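PDB 3PFD: acyl-CoA dehydrogenase from Mycobacterium thermoresistibile, which probably oxidises saturated acyl-CoA thioesters to 2,3-dehydroacyl-CoA, passing the electrons through a bound flavin adenine dinucleotide. Local coordinates for residues E117-Q122 / G234-G239; N104-M109 / D253-T258. One frame throughout, in Å; residues are numbered along the deposited sequence.

Interaction 1. Residues E117-Q122 / G234-G239; sequences EELKKQ and GDRIIG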
loop_
_atom_site.group_PDB
_atom_site.type_symbol
_atom_site.label_atom_id
_atom_site.label_comp_id
_atom_site.label_asym_id
_atom_site.label_seq_id
_atom_site.Cartn_x
_atom_site.Cartn_y
_atom_site.Cartn_z
ATOM N N GLU C 117 12.719 23.800 -40.660
ATOM C CA GLU C 117 13.618 22.946 -41.429
ATOM C C GLU C 117 15.043 23.465 -41.336
ATOM O O GLU C 117 15.985 22.699 -41.095
ATOM C CB GLU C 117 13.179 22.881 -42.886
ATOM C CG GLU C 117 11.676 22.732 -43.059
ATOM C CD GLU C 117 11.142 21.452 -42.427
ATOM O OE1 GLU C 117 11.785 20.393 -42.619
ATOM O OE2 GLU C 117 10.084 21.512 -41.750
ATOM N N GLU C 118 15.181 24.777 -41.499
ATOM C CA GLU C 118 16.482 25.441 -41.456
ATOM C C GLU C 118 17.281 25.148 -40.165
ATOM O O GLU C 118 18.501 24.994 -40.200
ATOM C CB GLU C 118 16.272 26.943 -41.649
ATOM C CG GLU C 118 17.502 27.715 -42.051
ATOM C CD GLU C 118 18.234 28.357 -40.874
ATOM O OE1 GLU C 118 17.962 28.009 -39.697
ATOM O OE2 GLU C 118 19.093 29.226 -41.135
ATOM N N LEU C 119 16.599 25.085 -39.027
ATOM C CA LEU C 119 17.284 24.856 -37.761
ATOM C C LEU C 119 17.470 23.365 -37.535
ATOM O O LEU C 119 18.527 22.931 -37.101
ATOM C CB LEU C 119 16.556 25.541 -36.591
ATOM C CG LEU C 119 17.105 25.444 -35.151
ATOM C CD1 LEU C 119 18.556 25.904 -35.004
ATOM C CD2 LEU C 119 16.228 26.240 -34.237
ATOM N N LYS C 120 16.445 22.587 -37.869
ATOM C CA LYS C 120 16.499 21.137 -37.733
ATOM C C LYS C 120 17.691 20.524 -38.458
ATOM O O LYS C 120 18.401 19.680 -37.901
ATOM C CB LYS C 120 15.193 20.501 -38.190
ATOM C CG LYS C 120 14.060 20.645 -37.187
ATOM C CD LYS C 120 12.871 19.775 -37.557
ATOM C CE LYS C 120 12.018 20.435 -38.624
ATOM N NZ LYS C 120 11.052 19.470 -39.187
ATOM N N LYS C 121 17.924 20.980 -39.687
ATOM C CA LYS C 121 19.022 20.488 -40.505
ATOM C C LYS C 121 20.397 20.729 -39.852
ATOM O O LYS C 121 21.289 19.928 -40.008
ATOM C CB LYS C 121 18.934 21.062 -41.937
ATOM N N GLN C 122 20.542 21.823 -39.107
ATOM C CA GLN C 122 21.767 22.146 -38.372
ATOM C C GLN C 122 22.068 21.189 -37.213
ATOM O O GLN C 122 23.228 20.855 -36.961
ATOM C CB GLN C 122 21.668 23.551 -37.798
ATOM C CG GLN C 122 22.483 24.590 -38.513
ATOM C CD GLN C 122 22.005 25.988 -38.208
ATOM O OE1 GLN C 122 22.655 26.726 -37.475
ATOM N NE2 GLN C 122 20.849 26.356 -38.758
ATOM N N GLY C 234 19.856 34.509 -34.876
ATOM C CA GLY C 234 18.424 34.631 -34.738
ATOM C C GLY C 234 17.691 33.373 -35.132
ATOM O O GLY C 234 16.635 33.089 -34.585
ATOM N N ASP C 235 18.257 32.608 -36.063
ATOM C CA ASP C 235 17.649 31.333 -36.479
ATOM C C ASP C 235 17.654 30.223 -35.404
ATOM O O ASP C 235 17.131 29.130 -35.645
ATOM C CB ASP C 235 18.259 30.818 -37.796
ATOM C CG ASP C 235 19.700 30.320 -37.641
ATOM O OD1 ASP C 235 20.370 30.650 -36.630
ATOM O OD2 ASP C 235 20.171 29.596 -38.549
ATOM N N ARG C 236 18.230 30.506 -34.236
ATOM C CA ARG C 236 18.326 29.517 -33.156
ATOM C C ARG C 236 17.030 29.319 -32.399
ATOM O O ARG C 236 16.891 28.331 -31.676
ATOM C CB ARG C 236 19.436 29.863 -32.145
ATOM C CG ARG C 236 20.862 29.860 -32.706
ATOM C CD ARG C 236 21.329 28.478 -33.124
ATOM N NE ARG C 236 22.770 28.499 -33.396
ATOM C CZ ARG C 236 23.716 28.484 -32.461
ATOM N NH1 ARG C 236 23.400 28.431 -31.168
ATOM N NH2 ARG C 236 24.989 28.511 -32.825
ATOM N N ILE C 237 16.100 30.263 -32.538
ATOM C CA ILE C 237 14.809 30.166 -31.854
ATOM C C ILE C 237 13.991 29.027 -32.446
ATOM O O ILE C 237 14.009 28.808 -33.656
ATOM C CB ILE C 237 14.037 31.535 -31.836
ATOM C CG1 ILE C 237 12.833 31.484 -30.883
ATOM C CG2 ILE C 237 13.637 32.008 -33.257
ATOM C CD1 ILE C 237 12.338 32.861 -30.447
ATOM N N ILE C 238 13.318 28.276 -31.576
ATOM C CA ILE C 238 12.442 27.197 -31.990
ATOM C C ILE C 238 11.017 27.743 -32.009
ATOM O O ILE C 238 10.475 28.143 -30.962
ATOM C CB ILE C 238 12.540 25.995 -31.021
ATOM C CG1 ILE C 238 14.010 25.596 -30.814
ATOM C CG2 ILE C 238 11.690 24.828 -31.521
ATOM C CD1 ILE C 238 14.262 24.810 -29.545
ATOM N N GLY C 239 10.424 27.770 -33.206
ATOM C CA GLY C 239 9.085 28.335 -33.402
ATOM C C GLY C 239 9.028 29.806 -33.029
ATOM O O GLY C 239 10.056 30.481 -32.987
#

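Interaction 2. Residues N104-M109 / D253-T258; sequences NKLGTM and DHTRPT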
loop_
_atom_site.group_PDB
_atom_site.type_symbol
_atom_site.label_atom_id
_atom_site.label_comp_id
_atom_site.label_asym_id
_atom_site.label_seq_id
_atom_site.Cartn_x
_atom_site.Cartn_y
_atom_site.Cartn_z
ATOM N N ASN C 104 18.915 12.338 -25.226
ATOM C CA ASN C 104 18.987 12.659 -26.641
ATOM C C ASN C 104 17.583 13.001 -27.181
ATOM O O ASN C 104 17.425 13.942 -27.964
ATOM C CB ASN C 104 19.685 11.558 -27.466
ATOM C CG ASN C 104 21.217 11.635 -27.370
ATOM O OD1 ASN C 104 21.775 12.623 -26.872
ATOM N ND2 ASN C 104 21.898 10.598 -27.841
ATOM N N LYS C 105 16.569 12.267 -26.712
ATOM C CA LYS C 105 15.203 12.526 -27.096
ATOM C C LYS C 105 14.665 13.798 -26.412
ATOM O O LYS C 105 14.142 14.669 -27.080
ATOM C CB LYS C 105 14.297 11.300 -26.837
ATOM C CG LYS C 105 13.094 11.305 -27.770
ATOM C CD LYS C 105 11.876 10.560 -27.286
ATOM C CE LYS C 105 10.715 10.968 -28.209
ATOM N NZ LYS C 105 9.616 10.009 -28.176
ATOM N N LEU C 106 14.797 13.901 -25.091
ATOM C CA LEU C 106 14.394 15.109 -24.351
ATOM C C LEU C 106 14.947 16.410 -24.969
ATOM O O LEU C 106 14.193 17.369 -25.146
ATOM C CB LEU C 106 14.815 15.014 -22.870
ATOM C CG LEU C 106 14.205 16.034 -21.888
ATOM C CD1 LEU C 106 12.670 15.931 -21.869
ATOM C CD2 LEU C 106 14.767 15.885 -20.465
ATOM N N GLY C 107 16.250 16.430 -25.297
ATOM C CA GLY C 107 16.930 17.642 -25.826
ATOM C C GLY C 107 16.679 17.955 -27.299
ATOM O O GLY C 107 17.200 18.961 -27.834
ATOM N N THR C 108 15.902 17.103 -27.971
ATOM C CA THR C 108 15.611 17.335 -29.401
ATOM C C THR C 108 14.135 17.391 -29.754
ATOM O O THR C 108 13.790 17.826 -30.850
ATOM C CB THR C 108 16.318 16.345 -30.368
ATOM O OG1 THR C 108 16.010 14.987 -30.011
ATOM C CG2 THR C 108 17.799 16.587 -30.381
ATOM N N MET C 109 13.274 16.966 -28.832
ATOM C CA MET C 109 11.862 16.764 -29.153
ATOM C C MET C 109 11.115 18.078 -29.464
ATOM O O MET C 109 10.335 18.125 -30.404
ATOM C CB MET C 109 11.162 15.980 -28.046
ATOM C CG MET C 109 9.976 15.149 -28.522
ATOM S SD MET C 109 10.342 14.169 -30.004
ATOM C CE MET C 109 8.657 13.998 -30.603
ATOM N N ASP C 253 4.824 15.569 -23.027
ATOM C CA ASP C 253 3.812 14.640 -23.543
ATOM C C ASP C 253 4.451 13.506 -24.332
ATOM O O ASP C 253 4.038 12.328 -24.218
ATOM C CB ASP C 253 2.834 15.348 -24.488
ATOM C CG ASP C 253 1.703 16.065 -23.757
ATOM O OD1 ASP C 253 1.479 15.777 -22.556
ATOM O OD2 ASP C 253 1.042 16.919 -24.409
ATOM N N HIS C 254 5.446 13.867 -25.138
ATOM C CA HIS C 254 6.139 12.902 -25.974
ATOM C C HIS C 254 7.377 12.275 -25.326
ATOM O O HIS C 254 8.089 11.510 -25.997
ATOM C CB HIS C 254 6.516 13.546 -27.312
ATOM C CG HIS C 254 5.327 13.946 -28.128
ATOM N ND1 HIS C 254 4.793 13.139 -29.110
ATOM C CD2 HIS C 254 4.544 15.049 -28.080
ATOM C CE1 HIS C 254 3.753 13.743 -29.656
ATOM N NE2 HIS C 254 3.576 14.901 -29.047
ATOM N N THR C 255 7.689 12.624 -24.073
ATOM C CA THR C 255 8.899 12.058 -23.458
ATOM C C THR C 255 8.645 11.379 -22.108
ATOM O O THR C 255 9.385 10.473 -21.718
ATOM C CB THR C 255 10.056 13.087 -23.312
ATOM O OG1 THR C 255 9.670 14.118 -22.404
ATOM C CG2 THR C 255 10.455 13.706 -24.681
ATOM N N ARG C 256 7.591 11.795 -21.413
ATOM C CA ARG C 256 7.234 11.157 -20.145
ATOM C C ARG C 256 7.206 9.624 -20.188
ATOM O O ARG C 256 7.701 8.988 -19.266
ATOM C CB ARG C 256 5.929 11.717 -19.592
ATOM C CG ARG C 256 6.189 12.882 -18.677
ATOM C CD ARG C 256 4.949 13.705 -18.385
ATOM N NE ARG C 256 5.312 14.832 -17.526
ATOM C CZ ARG C 256 4.673 16.000 -17.502
ATOM N NH1 ARG C 256 3.623 16.206 -18.312
ATOM N NH2 ARG C 256 5.102 16.959 -16.675
ATOM N N PRO C 257 6.652 9.031 -21.267
ATOM C CA PRO C 257 6.638 7.557 -21.322
ATOM C C PRO C 257 8.030 6.936 -21.347
ATOM O O PRO C 257 8.189 5.792 -20.901
ATOM C CB PRO C 257 5.869 7.247 -22.621
ATOM C CG PRO C 257 5.024 8.496 -22.884
ATOM C CD PRO C 257 5.905 9.644 -22.391
ATOM N N THR C 258 9.032 7.668 -21.867
ATOM C CA THR C 258 10.406 7.137 -21.944
ATOM C C THR C 258 11.023 7.021 -20.547
ATOM O O THR C 258 11.774 6.105 -20.275
ATOM C CB THR C 258 11.321 7.943 -22.908
ATOM O OG1 THR C 258 11.622 9.218 -22.343
ATOM C CG2 THR C 258 10.650 8.129 -24.288
#

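Interaction 1. Residues E117-Q122 / G234-G239
Leu-119 reaches from the first turn of helix 117-129 onto the backbone of 234-239, its CD2 lying 3.3 Å from Asp-235 O and 3.4 Å from Ile-237 O. With CG anti to the backbone N (chi1 -180°), the isobutyl group reaches the neighbouring backbone, where CD2 also meets CG1 of Ile-238 at 4.1 Å. This is the tight, buried part of the contact: leucine suits the place because its apolar end packs among Ile-238, Met-198 and Leu-111 while CD2 lies beside the backbone carbonyls of Asp-235, Arg-236 and Ile-237. The Arg-236 guanidinium turns to a salt bridge with Asp-203.

The other side of the contact is looser, polar and nearer solvent. Gln-122 NE2 makes a good bond to Glu-118 O (3.1 Å), lying above that carbonyl's plane, and a weak one to Asp-235 OD2 at 3.3 Å; donating two N-H bonds is what an amide does well here. Asp-235 OD2 also lies 2.8 Å from Glu-118 OE2, two acceptors with carboxylate planes 71° apart. Two like charges this close would probably repel, though the exposed setting of Glu-118 may ease the cost.

Overall, the contact packs the start of an N-terminal-domain helix against the 3-10 turn that leads into edge strand 237-238 of the middle beta domain, as in the acyl-CoA dehydrogenase fold.

Interaction 2. Residues N104-M109 / D253-T258
Leu-106 and Thr-255 bring the backbones to 6.3 Å between their CA atoms, and Met-109 and His-254 to 7.6 Å, where helix 95-114 faces the turn that leads into helix 256-280. In the acyl-CoA dehydrogenase fold this joins the N-terminal helical domain to the C-terminal one.

Lys-105 spans the gap with an extended chain. Its NZ donates to His-254 O at 3.1 Å, approaching nearly in line with the carbonyl (C=O...N angle 167°), while its methylene CD rests 4.0 Å from Thr-258 CG2. A lysine suits this place because its long aliphatic part can lie in a buried interface and still deliver a polar end to a turn carbonyl.

Met-109 bends at chi2 (47°), which brings CE over to CB of His-254 at 4.0 Å; the flexible thioether crosses the histidine side chain at about a right angle. The CB and CG of Met-109 also pack on CG2 of Thr-255.

Thr-255 thus shows two characters. Its methyl group faces Met-109, whereas OG1 is hydrogen-bonded to Glu-377 OE1. A leucine fits at 106, a buried place near the bound cofactor: its apolar CD1 lies against OG1 and CB of Thr-255, and its side chain also touches Tyr-136 and Glu-377. Although Thr-255 sits at the N-cap position, its hydroxyl makes no capping bond; the first turn is instead tied back to its carbonyl. Thr-255 O accepts from Thr-258 N at 2.8 Å and, in the carbonyl plane and on a lone pair, from Thr-258 OG1 at 2.6 Å.

Overall arrangement
Both contacts start from consecutive helices of the N-terminal domain, 95-114 and 117-129, but they lead to different partners: interaction 1 to the middle-domain sheet, interaction 2 to the C-terminal helices. In sequence, both segments of interaction 1 fall between the two of interaction 2. Their centres are 18 Å apart and their nearest atoms about 7 Å, so they do not touch; Leu-111, on the same helix 95-114 as the first segment of interaction 2, packs on Leu-119 of interaction 1. Interaction 2 is the one near the cofactor: the Leu-106 side chain is about 5 Å from the bound reduced FAD, against about 13 Å for that of Ile-238 in interaction 1.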